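Long-range contact in uncharacterized protein Rv2277c (Mycobacterium tuberculosis, PDB 5VUG), which is uncharacterised but carries a glycerophosphodiester phosphodiesterase domain of TIM-barrel type and is probably a phosphoric diester hydrolase: residues 53-62 / 105-113. Sequence-based numbering, arbitrary orientation.
Sequences VPVLYRPSDL and PIPTLEQAI
L56 fits between P107, L109 and A112, where the short strand 54-56 of this TIM-barrel phosphodiesterase domain, antiparallel to barrel strand 41-48, receives the start of helix 109-114. The single beta bridge of V55 with T108 ties the incoming chain to the strand. Two backbone hydrogen bonds define that bridge: L56 N donates to P107 O at 3.0 Å and L109 N donates to P54 O at 2.9 Å. The axes of strand 54-56 and helix 109-113 make an angle of 62° and approach to 7.3 Å, and the side chains of P54, L56, L109 and A112 meet between them. L56, with CG anti to its carbonyl carbon (chi1 -57°), sends its two methyls to different neighbours: CD1 presses on A112 CB at 3.5 Å, a snug fit against the small residue, while CD2 meets L109 CD1. Its CB and CG rest on P107 CG, the two side chains crossing at about a right angle. Next to it, P54 CB sits against L109 CB at 3.8 Å. V46 of strand 41-48 touches both P54 and L56, so this hydrophobic packing continues into the barrel wall.

I106 forms a second bump. Its CG2 lodges near V55 CB and L56 O, whereas CD1 extends to L62 CD2 at 3.7 Å. That same L62 methyl lies over the centre of the Y57 ring, whose opposite face takes P59 CD near the rim.

T108 is the N-cap of helix 109-114 and forms a capping box with Q111: T108 N donates to Q111 OE1 on an in-plane lone pair, and Q111 N returns a bond to T108 OG1. Alongside, P54 O accepts a second time, from a water that itself accepts from E110 N at 3.0 Å.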
loop_
_atom_site.group_PDB
_atom_site.type_symbol
_atom_site.label_atom_id
_atom_site.label_comp_id
_atom_site.label_asym_id
_atom_site.label_seq_id
_atom_site.Cartn_x
_atom_site.Cartn_y
_atom_site.Cartn_z
ATOM N N VAL A 53 -28.123 12.919 -24.865
ATOM C CA VAL A 53 -28.521 13.856 -23.820
ATOM C C VAL A 53 -27.961 13.361 -22.490
ATOM O O VAL A 53 -28.302 12.253 -22.053
ATOM C CB VAL A 53 -30.045 14.029 -23.747
ATOM C CG1 VAL A 53 -30.404 15.016 -22.632
ATOM C CG2 VAL A 53 -30.589 14.483 -25.086
ATOM N N PRO A 54 -27.116 14.138 -21.812
ATOM C CA PRO A 54 -26.654 13.724 -20.480
ATOM C C PRO A 54 -27.826 13.654 -19.512
ATOM O O PRO A 54 -28.688 14.541 -19.482
ATOM C CB PRO A 54 -25.662 14.830 -20.087
ATOM C CG PRO A 54 -25.187 15.378 -21.415
ATOM C CD PRO A 54 -26.413 15.335 -22.303
ATOM N N VAL A 55 -27.860 12.570 -18.732
ATOM C CA VAL A 55 -28.862 12.328 -17.696
ATOM C C VAL A 55 -28.127 11.941 -16.413
ATOM O O VAL A 55 -26.935 11.625 -16.423
ATOM C CB VAL A 55 -29.884 11.229 -18.096
ATOM C CG1 VAL A 55 -30.651 11.623 -19.363
ATOM C CG2 VAL A 55 -29.197 9.866 -18.277
ATOM N N LEU A 56 -28.842 11.979 -15.290
ATOM C CA LEU A 56 -28.258 11.605 -14.002
ATOM C C LEU A 56 -28.598 10.149 -13.706
ATOM O O LEU A 56 -29.775 9.790 -13.609
ATOM C CB LEU A 56 -28.761 12.493 -12.863
ATOM C CG LEU A 56 -28.541 14.000 -12.991
ATOM C CD1 LEU A 56 -28.801 14.654 -11.637
ATOM C CD2 LEU A 56 -27.119 14.317 -13.493
ATOM N N TYR A 57 -27.565 9.317 -13.568
ATOM C CA TYR A 57 -27.742 7.909 -13.230
ATOM C C TYR A 57 -26.379 7.335 -12.871
ATOM O O TYR A 57 -25.400 7.568 -13.585
ATOM C CB TYR A 57 -28.403 7.106 -14.368
ATOM C CG TYR A 57 -28.872 5.763 -13.872
ATOM C CD1 TYR A 57 -29.963 5.667 -13.008
ATOM C CD2 TYR A 57 -28.203 4.596 -14.217
ATOM C CE1 TYR A 57 -30.390 4.444 -12.527
ATOM C CE2 TYR A 57 -28.625 3.363 -13.728
ATOM C CZ TYR A 57 -29.718 3.305 -12.875
ATOM O OH TYR A 57 -30.163 2.116 -12.343
ATOM N N ARG A 58 -26.295 6.629 -11.745
ATOM C CA ARG A 58 -25.014 6.109 -11.257
ATOM C C ARG A 58 -24.729 4.653 -11.650
ATOM O O ARG A 58 -23.626 4.357 -12.133
ATOM C CB ARG A 58 -24.876 6.344 -9.747
ATOM C CG ARG A 58 -23.648 5.740 -9.092
ATOM C CD ARG A 58 -23.914 4.414 -8.410
ATOM N NE ARG A 58 -25.057 4.415 -7.490
ATOM C CZ ARG A 58 -25.496 3.304 -6.900
ATOM N NH1 ARG A 58 -24.875 2.155 -7.134
ATOM N NH2 ARG A 58 -26.543 3.330 -6.090
ATOM N N PRO A 59 -25.653 3.710 -11.451
ATOM C CA PRO A 59 -25.322 2.303 -11.723
ATOM C C PRO A 59 -25.077 2.031 -13.202
ATOM O O PRO A 59 -25.453 2.800 -14.090
ATOM C CB PRO A 59 -26.560 1.548 -11.227
ATOM C CG PRO A 59 -27.159 2.448 -10.200
ATOM C CD PRO A 59 -26.949 3.833 -10.759
ATOM N N SER A 60 -24.441 0.889 -13.470
ATOM C CA SER A 60 -24.206 0.527 -14.864
ATOM C C SER A 60 -25.489 0.072 -15.559
ATOM O O SER A 60 -25.624 0.240 -16.777
ATOM C CB SER A 60 -23.103 -0.523 -14.966
ATOM O OG SER A 60 -23.433 -1.669 -14.209
ATOM N N ASP A 61 -26.448 -0.481 -14.814
ATOM C CA ASP A 61 -27.703 -0.944 -15.396
ATOM C C ASP A 61 -28.892 -0.228 -14.770
ATOM O O ASP A 61 -28.928 0.014 -13.557
ATOM C CB ASP A 61 -27.888 -2.463 -15.284
ATOM C CG ASP A 61 -28.906 -2.995 -16.284
ATOM O OD1 ASP A 61 -30.129 -3.006 -15.974
ATOM O OD2 ASP A 61 -28.480 -3.385 -17.394
ATOM N N LEU A 62 -29.869 0.085 -15.620
ATOM C CA LEU A 62 -31.096 0.742 -15.185
ATOM C C LEU A 62 -31.889 -0.085 -14.175
ATOM O O LEU A 62 -32.681 0.483 -13.414
ATOM C CB LEU A 62 -31.950 1.088 -16.412
ATOM C CG LEU A 62 -31.367 2.210 -17.282
ATOM C CD1 LEU A 62 -31.987 2.194 -18.662
ATOM C CD2 LEU A 62 -31.612 3.553 -16.616
ATOM N N PRO A 105 -38.535 10.592 -11.511
ATOM C CA PRO A 105 -37.967 10.104 -12.775
ATOM C C PRO A 105 -36.485 10.420 -12.904
ATOM O O PRO A 105 -35.931 11.264 -12.202
ATOM C CB PRO A 105 -38.771 10.854 -13.844
ATOM C CG PRO A 105 -39.304 12.058 -13.158
ATOM C CD PRO A 105 -39.497 11.686 -11.713
ATOM N N ILE A 106 -35.844 9.737 -13.848
ATOM C CA ILE A 106 -34.485 10.121 -14.246
ATOM C C ILE A 106 -34.517 11.530 -14.822
ATOM O O ILE A 106 -35.248 11.778 -15.793
ATOM C CB ILE A 106 -33.898 9.151 -15.281
ATOM C CG1 ILE A 106 -33.717 7.749 -14.691
ATOM C CG2 ILE A 106 -32.580 9.705 -15.847
ATOM C CD1 ILE A 106 -33.268 6.717 -15.726
ATOM N N PRO A 107 -33.722 12.471 -14.288
ATOM C CA PRO A 107 -33.673 13.823 -14.859
ATOM C C PRO A 107 -32.527 14.000 -15.845
ATOM O O PRO A 107 -31.519 13.289 -15.777
ATOM C CB PRO A 107 -33.425 14.688 -13.622
ATOM C CG PRO A 107 -32.485 13.792 -12.772
ATOM C CD PRO A 107 -32.918 12.360 -13.049
ATOM N N THR A 108 -32.647 14.970 -16.745
ATOM C CA THR A 108 -31.490 15.328 -17.544
ATOM C C THR A 108 -30.523 16.145 -16.691
ATOM O O THR A 108 -30.903 16.741 -15.674
ATOM C CB THR A 108 -31.892 16.172 -18.758
ATOM O OG1 THR A 108 -32.487 17.411 -18.324
ATOM C CG2 THR A 108 -32.852 15.412 -19.671
ATOM N N LEU A 109 -29.252 16.165 -17.114
ATOM C CA LEU A 109 -28.287 17.047 -16.465
ATOM C C LEU A 109 -28.763 18.491 -16.527
ATOM O O LEU A 109 -28.623 19.245 -15.557
ATOM C CB LEU A 109 -26.914 16.898 -17.119
ATOM C CG LEU A 109 -25.837 17.882 -16.636
ATOM C CD1 LEU A 109 -25.521 17.697 -15.155
ATOM C CD2 LEU A 109 -24.583 17.706 -17.481
ATOM N N GLU A 110 -29.352 18.882 -17.661
ATOM C CA GLU A 110 -29.840 20.248 -17.824
ATOM C C GLU A 110 -30.927 20.574 -16.801
ATOM O O GLU A 110 -30.916 21.656 -16.192
ATOM C CB GLU A 110 -30.326 20.439 -19.267
ATOM C CG GLU A 110 -30.736 21.851 -19.626
ATOM C CD GLU A 110 -30.530 22.182 -21.107
ATOM O OE1 GLU A 110 -30.839 23.324 -21.493
ATOM O OE2 GLU A 110 -30.048 21.322 -21.882
ATOM N N GLN A 111 -31.864 19.642 -16.579
ATOM C CA GLN A 111 -32.877 19.842 -15.544
ATOM C C GLN A 111 -32.240 19.953 -14.167
ATOM O O GLN A 111 -32.661 20.772 -13.344
ATOM C CB GLN A 111 -33.872 18.678 -15.534
ATOM C CG GLN A 111 -34.939 18.716 -16.613
ATOM C CD GLN A 111 -35.747 17.431 -16.689
ATOM O OE1 GLN A 111 -35.203 16.328 -16.600
ATOM N NE2 GLN A 111 -37.058 17.569 -16.856
ATOM N N ALA A 112 -31.257 19.094 -13.885
ATOM C CA ALA A 112 -30.573 19.123 -12.596
ATOM C C ALA A 112 -29.883 20.460 -12.364
ATOM O O ALA A 112 -29.961 21.025 -11.264
ATOM C CB ALA A 112 -29.547 17.995 -12.547
ATOM N N ILE A 113 -29.191 20.975 -13.385
ATOM C CA ILE A 113 -28.545 22.282 -13.277
ATOM C C ILE A 113 -29.571 23.350 -12.926
ATOM O O ILE A 113 -29.350 24.180 -12.037
ATOM C CB ILE A 113 -27.792 22.613 -14.580
ATOM C CG1 ILE A 113 -26.601 21.673 -14.744
ATOM C CG2 ILE A 113 -27.346 24.077 -14.612
ATOM C CD1 ILE A 113 -26.009 21.667 -16.116
HETATM O O HOH W 1 -28.835 17.336 -20.128
#